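PDB 5U1T: separin, which is a caspase-like cysteine protease that cleaves the cohesin subunit MCD1/SCC1 at anaphase onset, letting sister chromatids separate, and is kept inactive by securin for most of the cell cycle. Local coordinates for residues E46-V51 and L79-K84; K84-N89 and A136-L141. All blocks are in the same frame, centred on the assembly; numbering follows the deposited sequence.

In the fold
Interactions 1 and 2 lie near the amino-terminal end of the all-helical part of the chain, their centres about 66 and 73 Å from the centre of the chain and far from the probable active-site cysteine. Both use helix 69-87, and their centres are about 13 Å apart. They follow each other along the sequence: interaction 1 brings this helix back against the preceding helix 48-64, and interaction 2 then packs its last turn against the later helix 129-142. One helix thus makes a surface contact on one partner and a buried one on the other, and the second protein of the assembly packs along this helix in both places.

Interaction 1. Residues E46-V51 and L79-K84; sequences EDITTV and LMIIVK
Ile81 meets Val51 and Ile48 where two consecutive helices, 48-64 and 69-87, fold back on each other as a helical hairpin, the opening turn of the first against the later half of the second. The closest touch is between branches that reach out tip to tip: Val51 CG1 lies 3.6 Å from Ile81 CD1. On Val51 the touching methyl stands opposite the backbone N (chi1 167°), while the long arm of Ile81 is fully extended (chi2 179°); with Val51 CG1 reaching from the other side, this bridges the 9.4 Å between Val51 CA and Ile81 CA. The other branch of Ile81 serves Ile48, whose CD1 comes within 4.4 Å of Ile81 CG2, a looser touch. Three positions apart, Ile48 and Val51 look out from the same side of their helix, and a forked isoleucine suits the place facing them because each of its arms can meet a different neighbour. The patch is wholly apolar and small, about 92 Å² over both sides, and its three side chains stay partly exposed at the surface.

Further out, Glu97 of helix 91-103 touches both Ile48 and Ile82, bringing a third helix up beside the pair. Leu79 and Val83 turn to Leu135 of helix 129-142, and they also pack on the second protein of the assembly. Ile81 is carried by regular helix, with Lys84 N bonded to Met80 O at 3.0 Å. Across the contact, Thr50 N bonds to Asp47 O at 3.2 Å, a bond that brackets Ile48.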
loop_
_atom_site.group_PDB
_atom_site.type_symbol
_atom_site.label_atom_id
_atom_site.label_comp_id
_atom_site.label_asym_id
_atom_site.label_seq_id
_atom_site.Cartn_x
_atom_site.Cartn_y
_atom_site.Cartn_z
ATOM N N GLU A 46 31.150 -62.527 4.515
ATOM C CA GLU A 46 31.995 -63.024 5.595
ATOM C C GLU A 46 31.615 -62.400 6.935
ATOM O O GLU A 46 31.738 -63.044 7.983
ATOM C CB GLU A 46 33.471 -62.765 5.269
ATOM C CG GLU A 46 34.006 -63.728 4.203
ATOM C CD GLU A 46 35.449 -63.437 3.751
ATOM O OE1 GLU A 46 35.755 -62.286 3.348
ATOM O OE2 GLU A 46 36.275 -64.388 3.788
ATOM N N ASP A 47 31.141 -61.156 6.896
ATOM C CA ASP A 47 30.739 -60.446 8.109
ATOM C C ASP A 47 29.379 -59.785 7.923
ATOM O O ASP A 47 29.257 -58.811 7.183
ATOM C CB ASP A 47 31.804 -59.410 8.481
ATOM C CG ASP A 47 31.586 -58.793 9.861
ATOM O OD1 ASP A 47 30.881 -59.397 10.707
ATOM O OD2 ASP A 47 32.136 -57.683 10.089
ATOM N N ILE A 48 28.362 -60.319 8.600
ATOM C CA ILE A 48 26.975 -59.889 8.408
ATOM C C ILE A 48 26.754 -58.478 8.935
ATOM O O ILE A 48 25.848 -57.779 8.496
ATOM C CB ILE A 48 25.981 -60.854 9.095
ATOM C CG1 ILE A 48 24.540 -60.554 8.674
ATOM C CG2 ILE A 48 26.116 -60.781 10.602
ATOM C CD1 ILE A 48 24.215 -60.976 7.270
ATOM N N THR A 49 27.600 -58.063 9.873
ATOM C CA THR A 49 27.482 -56.747 10.493
ATOM C C THR A 49 27.701 -55.635 9.463
ATOM O O THR A 49 27.135 -54.548 9.583
ATOM C CB THR A 49 28.474 -56.599 11.673
ATOM O OG1 THR A 49 29.814 -56.771 11.206
ATOM C CG2 THR A 49 28.202 -57.659 12.735
ATOM N N THR A 50 28.499 -55.927 8.440
ATOM C CA THR A 50 28.675 -55.021 7.305
ATOM C C THR A 50 27.364 -54.783 6.566
ATOM O O THR A 50 27.030 -53.654 6.181
ATOM C CB THR A 50 29.699 -55.582 6.311
ATOM O OG1 THR A 50 30.973 -55.670 6.950
ATOM C CG2 THR A 50 29.813 -54.693 5.098
ATOM N N VAL A 51 26.631 -55.870 6.358
ATOM C CA VAL A 51 25.363 -55.835 5.647
ATOM C C VAL A 51 24.351 -55.017 6.448
ATOM O O VAL A 51 23.623 -54.187 5.886
ATOM C CB VAL A 51 24.831 -57.280 5.380
ATOM C CG1 VAL A 51 23.386 -57.265 4.927
ATOM C CG2 VAL A 51 25.694 -57.982 4.344
ATOM N N LEU A 79 14.542 -59.789 3.177
ATOM C CA LEU A 79 13.819 -61.055 3.299
ATOM C C LEU A 79 14.621 -62.184 2.691
ATOM O O LEU A 79 14.646 -63.283 3.224
ATOM C CB LEU A 79 12.459 -60.979 2.622
ATOM C CG LEU A 79 11.374 -60.209 3.354
ATOM C CD1 LEU A 79 10.059 -60.323 2.607
ATOM C CD2 LEU A 79 11.246 -60.694 4.781
ATOM N N MET A 80 15.289 -61.895 1.581
ATOM C CA MET A 80 16.132 -62.880 0.938
ATOM C C MET A 80 17.344 -63.199 1.805
ATOM O O MET A 80 17.802 -64.332 1.836
ATOM C CB MET A 80 16.573 -62.402 -0.447
ATOM C CG MET A 80 17.132 -63.524 -1.343
ATOM S SD MET A 80 16.065 -64.997 -1.474
ATOM C CE MET A 80 17.029 -66.088 -2.535
ATOM N N ILE A 81 17.855 -62.204 2.517
ATOM C CA ILE A 81 18.978 -62.409 3.438
ATOM C C ILE A 81 18.602 -63.363 4.567
ATOM O O ILE A 81 19.373 -64.260 4.927
ATOM C CB ILE A 81 19.453 -61.073 4.029
ATOM C CG1 ILE A 81 20.144 -60.256 2.933
ATOM C CG2 ILE A 81 20.365 -61.304 5.235
ATOM C CD1 ILE A 81 20.624 -58.931 3.369
ATOM N N ILE A 82 17.408 -63.159 5.108
ATOM C CA ILE A 82 16.880 -64.003 6.164
ATOM C C ILE A 82 16.730 -65.463 5.700
ATOM O O ILE A 82 17.178 -66.372 6.403
ATOM C CB ILE A 82 15.522 -63.444 6.682
ATOM C CG1 ILE A 82 15.747 -62.090 7.366
ATOM C CG2 ILE A 82 14.827 -64.424 7.635
ATOM C CD1 ILE A 82 14.474 -61.327 7.689
ATOM N N VAL A 83 16.136 -65.705 4.527
ATOM C CA VAL A 83 15.940 -67.095 4.085
ATOM C C VAL A 83 17.281 -67.767 3.762
ATOM O O VAL A 83 17.463 -68.957 4.063
ATOM C CB VAL A 83 14.987 -67.213 2.853
ATOM C CG1 VAL A 83 13.592 -66.731 3.201
ATOM C CG2 VAL A 83 15.510 -66.420 1.699
ATOM N N LYS A 84 18.218 -67.005 3.189
ATOM C CA LYS A 84 19.550 -67.524 2.903
ATOM C C LYS A 84 20.257 -67.931 4.186
ATOM O O LYS A 84 21.013 -68.894 4.198
ATOM C CB LYS A 84 20.391 -66.512 2.136
ATOM C CG LYS A 84 19.866 -66.273 0.747
ATOM C CD LYS A 84 20.959 -66.009 -0.268
ATOM C CE LYS A 84 20.377 -65.316 -1.498
ATOM N NZ LYS A 84 21.281 -65.392 -2.701
#

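Interaction 2. Residues K84-N89 and A136-L141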
loop_
_atom_site.group_PDB
_atom_site.type_symbol
_atom_site.label_atom_id
_atom_site.label_comp_id
_atom_site.label_asym_id
_atom_site.label_seq_id
_atom_site.Cartn_x
_atom_site.Cartn_y
_atom_site.Cartn_z
ATOM N N LYS A 84 18.218 -67.005 3.189
ATOM C CA LYS A 84 19.550 -67.524 2.903
ATOM C C LYS A 84 20.257 -67.931 4.186
ATOM O O LYS A 84 21.013 -68.894 4.198
ATOM C CB LYS A 84 20.391 -66.512 2.136
ATOM C CG LYS A 84 19.866 -66.273 0.747
ATOM C CD LYS A 84 20.959 -66.009 -0.268
ATOM C CE LYS A 84 20.377 -65.316 -1.498
ATOM N NZ LYS A 84 21.281 -65.392 -2.701
ATOM N N LEU A 85 20.000 -67.200 5.264
ATOM C CA LEU A 85 20.481 -67.574 6.586
ATOM C C LEU A 85 19.824 -68.857 7.062
ATOM O O LEU A 85 20.482 -69.723 7.626
ATOM C CB LEU A 85 20.212 -66.454 7.596
ATOM C CG LEU A 85 21.094 -65.219 7.433
ATOM C CD1 LEU A 85 20.592 -64.063 8.275
ATOM C CD2 LEU A 85 22.519 -65.562 7.772
ATOM N N ILE A 86 18.516 -68.957 6.863
ATOM C CA ILE A 86 17.772 -70.145 7.264
ATOM C C ILE A 86 18.290 -71.388 6.541
ATOM O O ILE A 86 18.558 -72.399 7.180
ATOM C CB ILE A 86 16.256 -69.979 7.010
ATOM C CG1 ILE A 86 15.704 -68.869 7.904
ATOM C CG2 ILE A 86 15.511 -71.278 7.264
ATOM C CD1 ILE A 86 14.241 -68.554 7.692
ATOM N N ASN A 87 18.463 -71.309 5.223
ATOM C CA ASN A 87 18.931 -72.462 4.464
ATOM C C ASN A 87 20.338 -72.865 4.859
ATOM O O ASN A 87 20.690 -74.033 4.766
ATOM C CB ASN A 87 18.887 -72.197 2.965
ATOM C CG ASN A 87 17.478 -71.924 2.451
ATOM O OD1 ASN A 87 16.495 -72.381 3.038
ATOM N ND2 ASN A 87 17.379 -71.183 1.342
ATOM N N ASN A 88 21.152 -71.926 5.313
ATOM C CA ASN A 88 22.495 -72.291 5.740
ATOM C C ASN A 88 22.567 -72.552 7.227
ATOM O O ASN A 88 23.648 -72.636 7.804
ATOM C CB ASN A 88 23.490 -71.216 5.345
ATOM C CG ASN A 88 23.823 -71.260 3.875
ATOM O OD1 ASN A 88 24.017 -72.332 3.312
ATOM N ND2 ASN A 88 23.878 -70.098 3.239
ATOM N N ASN A 89 21.394 -72.671 7.832
ATOM C CA ASN A 89 21.242 -73.074 9.228
ATOM C C ASN A 89 21.806 -72.101 10.261
ATOM O O ASN A 89 22.239 -72.513 11.352
ATOM C CB ASN A 89 21.867 -74.443 9.445
ATOM C CG ASN A 89 20.954 -75.356 10.185
ATOM O OD1 ASN A 89 19.875 -75.689 9.688
ATOM N ND2 ASN A 89 21.361 -75.766 11.394
ATOM N N ALA A 136 9.286 -66.483 10.634
ATOM C CA ALA A 136 9.441 -66.612 12.065
ATOM C C ALA A 136 8.926 -67.969 12.531
ATOM O O ALA A 136 9.524 -68.600 13.414
ATOM C CB ALA A 136 8.722 -65.482 12.786
ATOM N N LEU A 137 7.827 -68.429 11.947
ATOM C CA LEU A 137 7.310 -69.754 12.298
ATOM C C LEU A 137 8.263 -70.850 11.830
ATOM O O LEU A 137 8.466 -71.837 12.532
ATOM C CB LEU A 137 5.919 -69.979 11.711
ATOM C CG LEU A 137 4.803 -69.181 12.383
ATOM C CD1 LEU A 137 3.466 -69.486 11.756
ATOM C CD2 LEU A 137 4.758 -69.428 13.870
ATOM N N GLN A 138 8.851 -70.666 10.651
ATOM C CA GLN A 138 9.854 -71.590 10.129
ATOM C C GLN A 138 11.000 -71.720 11.115
ATOM O O GLN A 138 11.421 -72.834 11.442
ATOM C CB GLN A 138 10.369 -71.120 8.758
ATOM C CG GLN A 138 11.474 -71.970 8.115
ATOM C CD GLN A 138 11.029 -73.390 7.766
ATOM O OE1 GLN A 138 9.834 -73.685 7.679
ATOM N NE2 GLN A 138 12.003 -74.281 7.574
ATOM N N ILE A 139 11.489 -70.585 11.607
ATOM C CA ILE A 139 12.594 -70.559 12.555
ATOM C C ILE A 139 12.211 -71.268 13.856
ATOM O O ILE A 139 12.965 -72.124 14.330
ATOM C CB ILE A 139 13.054 -69.105 12.839
ATOM C CG1 ILE A 139 13.587 -68.473 11.551
ATOM C CG2 ILE A 139 14.133 -69.072 13.899
ATOM C CD1 ILE A 139 14.009 -67.040 11.687
ATOM N N ILE A 140 11.040 -70.945 14.413
ATOM C CA ILE A 140 10.567 -71.579 15.653
ATOM C C ILE A 140 10.507 -73.089 15.467
ATOM O O ILE A 140 10.825 -73.886 16.371
ATOM C CB ILE A 140 9.177 -71.055 16.075
ATOM C CG1 ILE A 140 9.227 -69.549 16.332
ATOM C CG2 ILE A 140 8.684 -71.770 17.322
ATOM C CD1 ILE A 140 7.886 -68.928 16.621
ATOM N N LEU A 141 10.114 -73.492 14.270
ATOM C CA LEU A 141 10.096 -74.897 13.938
ATOM C C LEU A 141 11.500 -75.494 13.903
ATOM O O LEU A 141 11.764 -76.472 14.583
ATOM C CB LEU A 141 9.406 -75.099 12.601
ATOM C CG LEU A 141 9.148 -76.565 12.318
ATOM C CD1 LEU A 141 8.295 -77.140 13.432
ATOM C CD2 LEU A 141 8.464 -76.673 10.978
#
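The backbone oxygen of Ile86, the residue through which helix 69-87 meets Ile139 and Gln138, accepts a hydrogen bond from Asn89 N at 2.9 Å. This bond belongs to the Schellman motif that ends the helix, with Ala90 N bonded to Leu85 O. Asn89 takes the positive phi (65°) that the motif requires, a conformation asparagine adopts more readily than most residues.

The side chain of Ile86 carries the contact. Its CD1 lies 3.9 Å from Ile139 CG1, the two isoleucines crossing at about a right angle, and its CG2 lies 4.2 Å from Gln138 CG. Gln138 thus offers its aliphatic part to Ile86; a bend at chi2 (64°) then turns its amide, whose OE1 accepts a hydrogen bond from the backbone of the second protein in the assembly. A glutamine suits this border, aliphatic near the backbone and polar at its end. All three touching residues are buried.

Around them, Ala94 and Ile98 of helix 91-103 pack on Ile86 and Ile139 respectively, Leu113 of helix 113-117 also touches Ile139, and Ile178 of helix 172-185 rests on Gln138.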